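Local atomic coordinates of glutamate--LysW ligase ArgX (PDB entry 3VPB), a protein that probably joins the amino group of glutamate to the side-chain carboxyl group of the C-terminal glutamate of the carrier protein LysW, using ATP, in arginine biosynthesis. Residues Arg11-Ile17 and Val254-Lys258; Met1-Val7 and Tyr47-Arg53; Cys189-Asn193 and Thr208-Val214. One frame throughout, in Å; residues are numbered along the deposited sequence.

Interaction 1: residues Arg11-Ile17 and Val254-Lys258. With GLU (glutamic acid), chain M.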
loop_
_atom_site.group_PDB
_atom_site.type_symbol
_atom_site.label_atom_id
_atom_site.label_comp_id
_atom_site.label_asym_id
_atom_site.label_seq_id
_atom_site.Cartn_x
_atom_site.Cartn_y
_atom_site.Cartn_z
ATOM N N ARG B 11 12.237 13.143 -19.553
ATOM C CA ARG B 11 13.263 12.206 -20.025
ATOM C C ARG B 11 13.824 12.696 -21.350
ATOM O O ARG B 11 13.352 13.699 -21.915
ATOM C CB ARG B 11 12.681 10.798 -20.277
ATOM C CG ARG B 11 11.905 10.175 -19.152
ATOM C CD ARG B 11 10.994 9.086 -19.665
ATOM N NE ARG B 11 9.762 9.646 -20.244
ATOM C CZ ARG B 11 8.631 8.972 -20.401
ATOM N NH1 ARG B 11 8.576 7.697 -20.034
ATOM N NH2 ARG B 11 7.545 9.582 -20.899
ATOM N N GLN B 12 14.779 11.938 -21.892
ATOM C CA GLN B 12 15.330 12.257 -23.208
ATOM C C GLN B 12 14.227 12.442 -24.239
ATOM O O GLN B 12 14.299 13.349 -25.065
ATOM C CB GLN B 12 16.302 11.167 -23.675
ATOM C CG GLN B 12 17.771 11.554 -23.571
ATOM C CD GLN B 12 18.132 12.746 -24.451
ATOM O OE1 GLN B 12 18.453 13.817 -23.942
ATOM N NE2 GLN B 12 18.050 12.575 -25.771
ATOM N N GLU B 13 13.206 11.596 -24.160
ATOM C CA GLU B 13 12.118 11.627 -25.123
ATOM C C GLU B 13 11.409 12.989 -25.097
ATOM O O GLU B 13 11.104 13.553 -26.140
ATOM C CB GLU B 13 11.108 10.516 -24.824
ATOM C CG GLU B 13 11.521 9.105 -25.306
ATOM C CD GLU B 13 12.449 8.348 -24.361
ATOM O OE1 GLU B 13 12.724 7.160 -24.656
ATOM O OE2 GLU B 13 12.896 8.913 -23.339
ATOM N N GLU B 14 11.113 13.487 -23.902
ATOM C CA GLU B 14 10.447 14.781 -23.785
ATOM C C GLU B 14 11.331 15.926 -24.285
ATOM O O GLU B 14 10.840 16.853 -24.932
ATOM C CB GLU B 14 9.973 15.032 -22.361
ATOM C CG GLU B 14 8.758 14.176 -21.977
ATOM C CD GLU B 14 9.088 12.677 -21.824
ATOM O OE1 GLU B 14 10.090 12.336 -21.160
ATOM O OE2 GLU B 14 8.339 11.843 -22.362
ATOM N N LYS B 15 12.626 15.839 -24.003
ATOM C CA LYS B 15 13.577 16.855 -24.474
ATOM C C LYS B 15 13.628 16.894 -25.983
ATOM O O LYS B 15 13.614 17.987 -26.596
ATOM C CB LYS B 15 14.963 16.588 -23.900
ATOM C CG LYS B 15 15.033 16.866 -22.425
ATOM C CD LYS B 15 16.430 16.568 -21.881
ATOM C CE LYS B 15 16.729 15.091 -21.923
ATOM N NZ LYS B 15 18.201 14.868 -22.035
ATOM N N LEU B 16 13.661 15.707 -26.582
ATOM C CA LEU B 16 13.686 15.575 -28.039
ATOM C C LEU B 16 12.396 16.111 -28.673
ATOM O O LEU B 16 12.438 16.714 -29.752
ATOM C CB LEU B 16 13.944 14.119 -28.466
ATOM C CG LEU B 16 15.342 13.529 -28.209
ATOM C CD1 LEU B 16 15.351 12.055 -28.573
ATOM C CD2 LEU B 16 16.463 14.265 -28.989
ATOM N N ILE B 17 11.250 15.905 -28.015
ATOM C CA ILE B 17 9.995 16.418 -28.564
ATOM C C ILE B 17 9.966 17.947 -28.452
ATOM O O ILE B 17 9.556 18.625 -29.382
ATOM C CB ILE B 17 8.729 15.772 -27.910
ATOM C CG1 ILE B 17 8.658 14.275 -28.214
ATOM C CG2 ILE B 17 7.424 16.466 -28.399
ATOM C CD1 ILE B 17 7.635 13.525 -27.334
ATOM N N VAL B 254 2.160 5.997 -23.977
ATOM C CA VAL B 254 3.179 7.056 -23.852
ATOM C C VAL B 254 4.533 6.454 -24.212
ATOM O O VAL B 254 5.372 6.162 -23.335
ATOM C CB VAL B 254 3.226 7.716 -22.449
ATOM C CG1 VAL B 254 4.196 8.926 -22.458
ATOM C CG2 VAL B 254 1.828 8.220 -22.005
ATOM N N PRO B 255 4.757 6.253 -25.507
ATOM C CA PRO B 255 5.905 5.396 -25.852
ATOM C C PRO B 255 7.263 6.027 -25.597
ATOM O O PRO B 255 7.449 7.230 -25.771
ATOM C CB PRO B 255 5.707 5.088 -27.341
ATOM C CG PRO B 255 4.681 6.036 -27.838
ATOM C CD PRO B 255 3.960 6.666 -26.681
ATOM N N GLU B 256 8.195 5.209 -25.131
ATOM C CA GLU B 256 9.582 5.632 -25.066
ATOM C C GLU B 256 10.202 5.172 -26.385
ATOM O O GLU B 256 9.626 4.312 -27.076
ATOM C CB GLU B 256 10.279 5.038 -23.850
ATOM C CG GLU B 256 9.912 5.708 -22.493
ATOM C CD GLU B 256 10.413 4.881 -21.306
ATOM O OE1 GLU B 256 10.773 5.472 -20.267
ATOM O OE2 GLU B 256 10.455 3.631 -21.431
ATOM N N PHE B 257 11.315 5.782 -26.781
ATOM C CA PHE B 257 11.885 5.505 -28.104
ATOM C C PHE B 257 13.388 5.659 -28.214
ATOM O O PHE B 257 13.901 5.709 -29.332
ATOM C CB PHE B 257 11.155 6.283 -29.240
ATOM C CG PHE B 257 10.942 7.754 -28.966
ATOM C CD1 PHE B 257 11.944 8.706 -29.259
ATOM C CD2 PHE B 257 9.708 8.205 -28.454
ATOM C CE1 PHE B 257 11.717 10.070 -29.030
ATOM C CE2 PHE B 257 9.489 9.557 -28.170
ATOM C CZ PHE B 257 10.488 10.499 -28.478
ATOM N N LYS B 258 14.115 5.669 -27.087
ATOM C CA LYS B 258 15.591 5.726 -27.165
ATOM C C LYS B 258 16.194 4.493 -27.841
ATOM O O LYS B 258 17.156 4.608 -28.612
ATOM C CB LYS B 258 16.230 5.902 -25.787
ATOM C CG LYS B 258 16.294 7.346 -25.329
ATOM C CD LYS B 258 17.226 7.475 -24.129
ATOM C CE LYS B 258 16.558 6.952 -22.879
ATOM N NZ LYS B 258 17.558 6.398 -21.944
HETATM N N GLU M . 9.715 1.050 -22.498
HETATM C CA GLU M . 10.474 0.399 -23.600
HETATM C C GLU M . 11.412 -0.639 -23.022
HETATM O O GLU M . 11.705 -1.623 -23.727
HETATM C CB GLU M . 11.278 1.438 -24.400
HETATM C CG GLU M . 11.890 0.887 -25.676
HETATM C CD GLU M . 12.681 1.929 -26.467
HETATM O OE1 GLU M . 13.377 2.769 -25.841
HETATM O OE2 GLU M . 12.602 1.878 -27.726
HETATM O OXT GLU M . 11.906 -0.507 -21.879
HETATM O O HOH W 1 6.115 6.844 -20.886
#
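The glutamate-binding loop 254-258 of the ATP-grasp domain meets the start of helix 12-23 of the preATP-grasp domain, with E13 and F257 at the centre. E13 OE1 takes two backbone N-H groups of the loop. F257 N comes in at 2.9 Å on its anti lone pair, in a fairly straight bond. K258 N reaches E13 OE1 from above the carboxylate plane at 3.2 Å, in a more bent one. With chi1 at -79°, E13 CG stands over the F257 ring, and the bend at chi2 (83°) turns the carboxylate to the loop N-H groups. This CH-pi contact sits almost on the ring axis, with E13 CG 3.5 Å from the F257 centroid. I17 CG1 approaches the same ring at its edge.

R11, at the N-cap position, links E14 and E256 in a salt-bridge network. Its NE and NH2 hold the two oxygens of E14 side-on. Its NH1 reaches E256 OE1 at 3.1 Å, tilted from the guanidinium plane. The other oxygen, E256 OE2, accepts a hydrogen bond from the amino group of the bound glutamate (GLU N) at 2.9 Å, so R11 is a second-shell partner of the substrate. A water joins R11 NH1 to V254 O.

Outside the contact, W133 also donates to E256 OE2. F257 packs on V268 of helix 268-280 and F233 of strand 233-241, while E14 and I17 rest on strand 2-7.

Interaction 2: residues Met1-Val7 and Tyr47-Arg53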
loop_
_atom_site.group_PDB
_atom_site.type_symbol
_atom_site.label_atom_id
_atom_site.label_comp_id
_atom_site.label_asym_id
_atom_site.label_seq_id
_atom_site.Cartn_x
_atom_site.Cartn_y
_atom_site.Cartn_z
ATOM N N MET B 1 -0.984 27.515 -34.855
ATOM C CA MET B 1 -1.154 26.319 -33.982
ATOM C C MET B 1 -0.396 26.561 -32.678
ATOM O O MET B 1 0.686 27.165 -32.668
ATOM C CB MET B 1 -0.645 25.069 -34.702
ATOM C CG MET B 1 -1.067 23.747 -34.101
ATOM S SD MET B 1 -0.460 22.319 -35.050
ATOM C CE MET B 1 1.248 22.720 -35.341
ATOM N N ARG B 2 -1.020 26.156 -31.580
ATOM C CA ARG B 2 -0.430 26.259 -30.261
ATOM C C ARG B 2 -0.497 24.878 -29.656
ATOM O O ARG B 2 -1.576 24.305 -29.520
ATOM C CB ARG B 2 -1.194 27.265 -29.390
ATOM C CG ARG B 2 -0.463 28.555 -29.194
ATOM C CD ARG B 2 -0.094 28.781 -27.719
ATOM N NE ARG B 2 -1.056 29.701 -27.120
ATOM C CZ ARG B 2 -0.991 30.202 -25.886
ATOM N NH1 ARG B 2 -0.003 29.864 -25.046
ATOM N NH2 ARG B 2 -1.941 31.043 -25.487
ATOM N N VAL B 3 0.661 24.364 -29.279
ATOM C CA VAL B 3 0.784 23.021 -28.749
ATOM C C VAL B 3 1.148 23.126 -27.280
ATOM O O VAL B 3 1.891 24.007 -26.881
ATOM C CB VAL B 3 1.921 22.245 -29.489
ATOM C CG1 VAL B 3 2.199 20.879 -28.828
ATOM C CG2 VAL B 3 1.568 22.077 -30.970
ATOM N N VAL B 4 0.594 22.231 -26.468
ATOM C CA VAL B 4 1.087 22.092 -25.099
ATOM C C VAL B 4 1.695 20.722 -24.915
ATOM O O VAL B 4 1.119 19.725 -25.324
ATOM C CB VAL B 4 0.003 22.436 -24.011
ATOM C CG1 VAL B 4 -1.175 21.502 -24.063
ATOM C CG2 VAL B 4 0.646 22.437 -22.588
ATOM N N LEU B 5 2.874 20.678 -24.298
ATOM C CA LEU B 5 3.559 19.431 -24.021
ATOM C C LEU B 5 3.383 19.179 -22.525
ATOM O O LEU B 5 3.800 19.988 -21.732
ATOM C CB LEU B 5 5.052 19.561 -24.399
ATOM C CG LEU B 5 6.049 18.410 -24.126
ATOM C CD1 LEU B 5 5.622 17.137 -24.887
ATOM C CD2 LEU B 5 7.485 18.820 -24.555
ATOM N N ILE B 6 2.692 18.091 -22.181
ATOM C CA ILE B 6 2.280 17.811 -20.822
ATOM C C ILE B 6 3.266 16.789 -20.267
ATOM O O ILE B 6 3.431 15.710 -20.829
ATOM C CB ILE B 6 0.840 17.198 -20.809
ATOM C CG1 ILE B 6 -0.198 18.200 -21.333
ATOM C CG2 ILE B 6 0.475 16.655 -19.408
ATOM C CD1 ILE B 6 -0.355 19.463 -20.430
ATOM N N VAL B 7 3.924 17.118 -19.155
ATOM C CA VAL B 7 5.017 16.269 -18.669
ATOM C C VAL B 7 4.930 16.127 -17.142
ATOM O O VAL B 7 4.226 16.902 -16.489
ATOM C CB VAL B 7 6.402 16.887 -19.039
ATOM C CG1 VAL B 7 6.494 17.139 -20.569
ATOM C CG2 VAL B 7 6.679 18.191 -18.249
ATOM N N TYR B 47 -4.978 26.001 -26.359
ATOM C CA TYR B 47 -4.139 25.046 -27.104
ATOM C C TYR B 47 -4.957 24.263 -28.103
ATOM O O TYR B 47 -6.091 23.859 -27.836
ATOM C CB TYR B 47 -3.399 24.088 -26.170
ATOM C CG TYR B 47 -2.580 24.803 -25.127
ATOM C CD1 TYR B 47 -1.441 25.518 -25.486
ATOM C CD2 TYR B 47 -2.949 24.765 -23.779
ATOM C CE1 TYR B 47 -0.684 26.184 -24.530
ATOM C CE2 TYR B 47 -2.187 25.428 -22.806
ATOM C CZ TYR B 47 -1.069 26.147 -23.206
ATOM O OH TYR B 47 -0.306 26.789 -22.255
ATOM N N ASP B 48 -4.372 24.076 -29.276
ATOM C CA ASP B 48 -4.982 23.289 -30.329
ATOM C C ASP B 48 -4.708 21.801 -30.139
ATOM O O ASP B 48 -5.603 20.951 -30.348
ATOM C CB ASP B 48 -4.469 23.819 -31.654
ATOM C CG ASP B 48 -4.785 25.315 -31.817
ATOM O OD1 ASP B 48 -5.984 25.659 -31.844
ATOM O OD2 ASP B 48 -3.857 26.142 -31.830
ATOM N N VAL B 49 -3.485 21.483 -29.697
ATOM C CA VAL B 49 -3.072 20.089 -29.571
ATOM C C VAL B 49 -2.266 19.950 -28.284
ATOM O O VAL B 49 -1.488 20.828 -27.958
ATOM C CB VAL B 49 -2.167 19.640 -30.755
ATOM C CG1 VAL B 49 -1.624 18.228 -30.518
ATOM C CG2 VAL B 49 -2.932 19.689 -32.075
ATOM N N ALA B 50 -2.474 18.837 -27.590
ATOM C CA ALA B 50 -1.678 18.492 -26.384
ATOM C C ALA B 50 -0.931 17.181 -26.626
ATOM O O ALA B 50 -1.517 16.210 -27.098
ATOM C CB ALA B 50 -2.596 18.368 -25.173
ATOM N N ILE B 51 0.370 17.155 -26.321
ATOM C CA ILE B 51 1.161 15.923 -26.511
ATOM C C ILE B 51 1.316 15.395 -25.101
ATOM O O ILE B 51 1.857 16.085 -24.253
ATOM C CB ILE B 51 2.527 16.219 -27.129
ATOM C CG1 ILE B 51 2.362 16.897 -28.493
ATOM C CG2 ILE B 51 3.412 14.923 -27.231
ATOM C CD1 ILE B 51 3.730 17.249 -29.138
ATOM N N ILE B 52 0.751 14.218 -24.846
ATOM C CA ILE B 52 0.579 13.760 -23.465
ATOM C C ILE B 52 1.761 12.857 -23.150
ATOM O O ILE B 52 1.826 11.732 -23.621
ATOM C CB ILE B 52 -0.771 12.963 -23.284
ATOM C CG1 ILE B 52 -2.015 13.821 -23.654
ATOM C CG2 ILE B 52 -0.855 12.416 -21.843
ATOM C CD1 ILE B 52 -2.159 15.157 -22.835
ATOM N N ARG B 53 2.646 13.340 -22.281
ATOM C CA ARG B 53 3.925 12.679 -22.004
ATOM C C ARG B 53 4.247 12.289 -20.530
ATOM O O ARG B 53 5.372 11.875 -20.264
ATOM C CB ARG B 53 5.070 13.525 -22.598
ATOM C CG ARG B 53 5.056 13.587 -24.147
ATOM C CD ARG B 53 5.126 12.199 -24.767
ATOM N NE ARG B 53 6.354 11.509 -24.353
ATOM C CZ ARG B 53 6.735 10.331 -24.838
ATOM N NH1 ARG B 53 7.871 9.773 -24.427
ATOM N NH2 ARG B 53 5.985 9.730 -25.752
#
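V4 on strand 2-7 meets Y47, just before the neighbouring strand 49-52, in the parallel sheet of the preATP-grasp domain, a domain of the Rossmann-like class. The V4 side chain crosses the ring at about a right angle. Its CB stands over the ring centre, 3.5 Å from the Y47 centroid and 6° off the normal, in a CH-pi contact. V4 CG1 lies between its backbone N and carbonyl carbon (chi1 63°). In this position it touches both Y47 CD2 and A50 CB, the latter at 3.6 Å. R2 approaches the ring obliquely, its guanidinium plane turned 68° from that of the ring. R2 NH1 and Y47 OH both turn to D29 on strand 27-32, which gives these polar ends a common partner.

Further along, side chains alternate between the two sheet faces. I6 and I52 share the face of V4 and A50. They lie side by side and point the same way, with I6 CG1 3.9 Å from I52 CD1. This face is covered by helix 57-69 through S63, L67 and A60. V3, L5, V49 and I51 take the other face. There L5 CD1 touches both I51 CG2 and R53 CG, and V3 CG1 meets I51 CD1. I17 of helix 12-23 and I276 of helix 268-280 pack over I51.

The backbone ladder is regular from V4 N to R53 N. V4 and I6 each donate to one carbonyl of strand 49-52 and accept from the amide two residues further on. At the start of the ladder R2 O takes D48 N, with a weak bond from V49 N beside it. The D48 side chain returns to R2: its OD2 accepts R2 N on the anti lone pair at 2.8 Å.

Interaction 3: residues Cys189-Asn193 and Thr208-Val214. With GLU (glutamic acid), chain M; SO4 (sulfate ion), chain P.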
loop_
_atom_site.group_PDB
_atom_site.type_symbol
_atom_site.label_atom_id
_atom_site.label_comp_id
_atom_site.label_asym_id
_atom_site.label_seq_id
_atom_site.Cartn_x
_atom_site.Cartn_y
_atom_site.Cartn_z
ATOM N N CYS B 189 10.061 -0.867 -36.837
ATOM C CA CYS B 189 10.135 -1.946 -35.846
ATOM C C CYS B 189 11.580 -2.262 -35.569
ATOM O O CYS B 189 12.466 -2.039 -36.409
ATOM C CB CYS B 189 9.456 -3.235 -36.351
ATOM S SG CYS B 189 7.705 -3.172 -36.718
ATOM N N TYR B 190 11.840 -2.804 -34.388
ATOM C CA TYR B 190 13.156 -3.312 -34.108
ATOM C C TYR B 190 13.029 -4.461 -33.101
ATOM O O TYR B 190 11.929 -4.725 -32.578
ATOM C CB TYR B 190 14.113 -2.200 -33.653
ATOM C CG TYR B 190 13.943 -1.784 -32.226
ATOM C CD1 TYR B 190 12.903 -0.950 -31.854
ATOM C CD2 TYR B 190 14.827 -2.236 -31.241
ATOM C CE1 TYR B 190 12.739 -0.566 -30.538
ATOM C CE2 TYR B 190 14.677 -1.856 -29.949
ATOM C CZ TYR B 190 13.624 -1.020 -29.604
ATOM O OH TYR B 190 13.454 -0.657 -28.303
ATOM N N ALA B 191 14.141 -5.143 -32.848
ATOM C CA ALA B 191 14.180 -6.240 -31.897
ATOM C C ALA B 191 14.815 -5.791 -30.589
ATOM O O ALA B 191 15.861 -5.156 -30.602
ATOM C CB ALA B 191 14.999 -7.402 -32.482
ATOM N N ARG B 192 14.189 -6.144 -29.470
ATOM C CA ARG B 192 14.794 -5.958 -28.140
ATOM C C ARG B 192 15.306 -7.316 -27.699
ATOM O O ARG B 192 14.495 -8.223 -27.424
ATOM C CB ARG B 192 13.742 -5.468 -27.147
ATOM C CG ARG B 192 13.233 -4.074 -27.419
ATOM C CD ARG B 192 12.180 -3.658 -26.411
ATOM N NE ARG B 192 10.962 -4.455 -26.561
ATOM C CZ ARG B 192 9.793 -4.167 -25.980
ATOM N NH1 ARG B 192 8.742 -4.954 -26.188
ATOM N NH2 ARG B 192 9.665 -3.092 -25.199
ATOM N N ASN B 193 16.632 -7.462 -27.637
ATOM C CA ASN B 193 17.251 -8.757 -27.320
ATOM C C ASN B 193 17.439 -8.921 -25.838
ATOM O O ASN B 193 17.993 -8.048 -25.181
ATOM C CB ASN B 193 18.578 -8.913 -28.064
ATOM C CG ASN B 193 18.378 -8.915 -29.568
ATOM O OD1 ASN B 193 18.010 -9.938 -30.145
ATOM N ND2 ASN B 193 18.563 -7.751 -30.203
ATOM N N THR B 208 18.813 -5.207 -25.321
ATOM C CA THR B 208 19.667 -4.511 -26.270
ATOM C C THR B 208 18.993 -4.423 -27.651
ATOM O O THR B 208 18.518 -5.431 -28.184
ATOM C CB THR B 208 21.048 -5.180 -26.381
ATOM O OG1 THR B 208 20.881 -6.520 -26.829
ATOM C CG2 THR B 208 21.750 -5.205 -25.035
ATOM N N PRO B 209 18.935 -3.211 -28.227
ATOM C CA PRO B 209 18.259 -3.021 -29.522
ATOM C C PRO B 209 19.051 -3.533 -30.724
ATOM O O PRO B 209 20.274 -3.399 -30.770
ATOM C CB PRO B 209 18.073 -1.488 -29.597
ATOM C CG PRO B 209 18.407 -0.970 -28.175
ATOM C CD PRO B 209 19.420 -1.932 -27.673
ATOM N N SER B 210 18.367 -4.144 -31.680
ATOM C CA SER B 210 18.974 -4.449 -32.974
ATOM C C SER B 210 17.898 -4.373 -34.040
ATOM O O SER B 210 16.707 -4.493 -33.746
ATOM C CB SER B 210 19.652 -5.822 -32.989
ATOM O OG SER B 210 18.708 -6.866 -32.889
ATOM N N ASN B 211 18.322 -4.171 -35.284
ATOM C CA ASN B 211 17.353 -4.055 -36.382
ATOM C C ASN B 211 16.825 -5.394 -36.904
ATOM O O ASN B 211 17.450 -6.446 -36.693
ATOM C CB ASN B 211 17.913 -3.173 -37.515
ATOM C CG ASN B 211 19.112 -3.791 -38.199
ATOM O OD1 ASN B 211 20.035 -4.283 -37.541
ATOM N ND2 ASN B 211 19.109 -3.771 -39.536
ATOM N N ILE B 212 15.661 -5.358 -37.563
ATOM C CA ILE B 212 15.066 -6.545 -38.200
ATOM C C ILE B 212 14.534 -6.206 -39.583
ATOM O O ILE B 212 14.306 -5.048 -39.908
ATOM C CB ILE B 212 13.872 -7.161 -37.383
ATOM C CG1 ILE B 212 12.762 -6.128 -37.156
ATOM C CG2 ILE B 212 14.370 -7.736 -36.059
ATOM C CD1 ILE B 212 11.373 -6.721 -36.762
ATOM N N GLU B 213 14.316 -7.233 -40.387
ATOM C CA GLU B 213 13.553 -7.062 -41.615
ATOM C C GLU B 213 12.077 -7.068 -41.254
ATOM O O GLU B 213 11.610 -7.952 -40.526
ATOM C CB GLU B 213 13.851 -8.186 -42.593
ATOM C CG GLU B 213 13.316 -7.901 -44.003
ATOM C CD GLU B 213 14.192 -8.489 -45.100
ATOM O OE1 GLU B 213 15.030 -9.363 -44.793
ATOM O OE2 GLU B 213 14.046 -8.070 -46.274
ATOM N N VAL B 214 11.348 -6.077 -41.748
ATOM C CA VAL B 214 9.923 -6.017 -41.514
ATOM C C VAL B 214 9.202 -6.598 -42.721
ATOM O O VAL B 214 9.191 -6.000 -43.803
ATOM C CB VAL B 214 9.434 -4.580 -41.237
ATOM C CG1 VAL B 214 7.983 -4.602 -40.772
ATOM C CG2 VAL B 214 10.334 -3.890 -40.211
HETATM N N GLU M . 9.715 1.050 -22.498
HETATM C CA GLU M . 10.474 0.399 -23.600
HETATM C C GLU M . 11.412 -0.639 -23.022
HETATM O O GLU M . 11.705 -1.623 -23.727
HETATM C CB GLU M . 11.278 1.438 -24.400
HETATM C CG GLU M . 11.890 0.887 -25.676
HETATM C CD GLU M . 12.681 1.929 -26.467
HETATM O OE1 GLU M . 13.377 2.769 -25.841
HETATM O OE2 GLU M . 12.602 1.878 -27.726
HETATM O OXT GLU M . 11.906 -0.507 -21.879
HETATM S S SO4 P . 7.118 -1.289 -22.128
HETATM O O1 SO4 P . 5.941 -1.228 -21.253
HETATM O O2 SO4 P . 8.304 -1.139 -21.307
HETATM O O3 SO4 P . 7.199 -2.517 -22.951
HETATM O O4 SO4 P . 7.099 -0.119 -23.005
HETATM O O HOH W 2 14.824 -2.575 -37.429
#
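N193 and S210 meet at the edge of the antiparallel sheet of the ATP-grasp domain, where strand 208-211 is one of the two outer strands of that sheet within the chain. The backbone is paired in two hydrogen-bonded rungs. A191 and S210 exchange N-H and C=O in both directions, and N193 and T208 do the same.

The N193 side chain adds two bonds. With CG beside its own backbone N (chi1 -63°), the amide turns toward the opposite strand. Its ND2 donates to S210 OG at 2.8 Å, nearly in the amide plane, and to T208 O at 3.1 Å. T208 O therefore has two donors, N193 N and N193 ND2, which come from opposite faces of the carbonyl plane. Beyond this pairing the two segments diverge, and a water bridges them. It donates to C189 O and accepts I212 N at 2.9 Å. Apolar groups fill in here: I212 CG2 packs on A191 CB at 3.6 Å, and I212 CD1 and V214 CG2 both touch C189 CB. C189 is also tied to C179 by a disulfide.

Y190 and R192 bring the strand to the substrate. The Y190 and P209 side chains lie side by side, with P209 CB 3.4 Å from Y190 CE2, while S210 O approaches the ring edge. Y190 OH donates to OE2 of the bound glutamate at 2.7 Å. The R192 guanidinium is shared between ligand and protein. NH1 goes to D176 and to D237, a magnesium ligand. NH2 has a weak bond to a sulfate, and binds the glutamate main-chain oxygen, R192 NH2 to GLU O, at 2.9 Å.

Overall arrangement
Interactions 1 and 2 touch through R53 of interaction 2. R53 NE makes a salt bridge to E14 OE2 at 2.8 Å, and R53 NH2 probably donates to P255 O at 2.9 Å. R53, at the end of strand 49-52, is thus tied both to helix 12-23 and directly to the substrate loop. Interactions 1 and 3 do not touch, and their nearest atoms are about 6 Å apart. Both reach the bound glutamate: E256 bonds its amino group, and Y190 and R192 hold its side-chain and main-chain carboxylates. Interaction 2 is remote, its centre about 30 Å from that of interaction 3. The side chain of R53 is still only about 9 Å from the bound GLU.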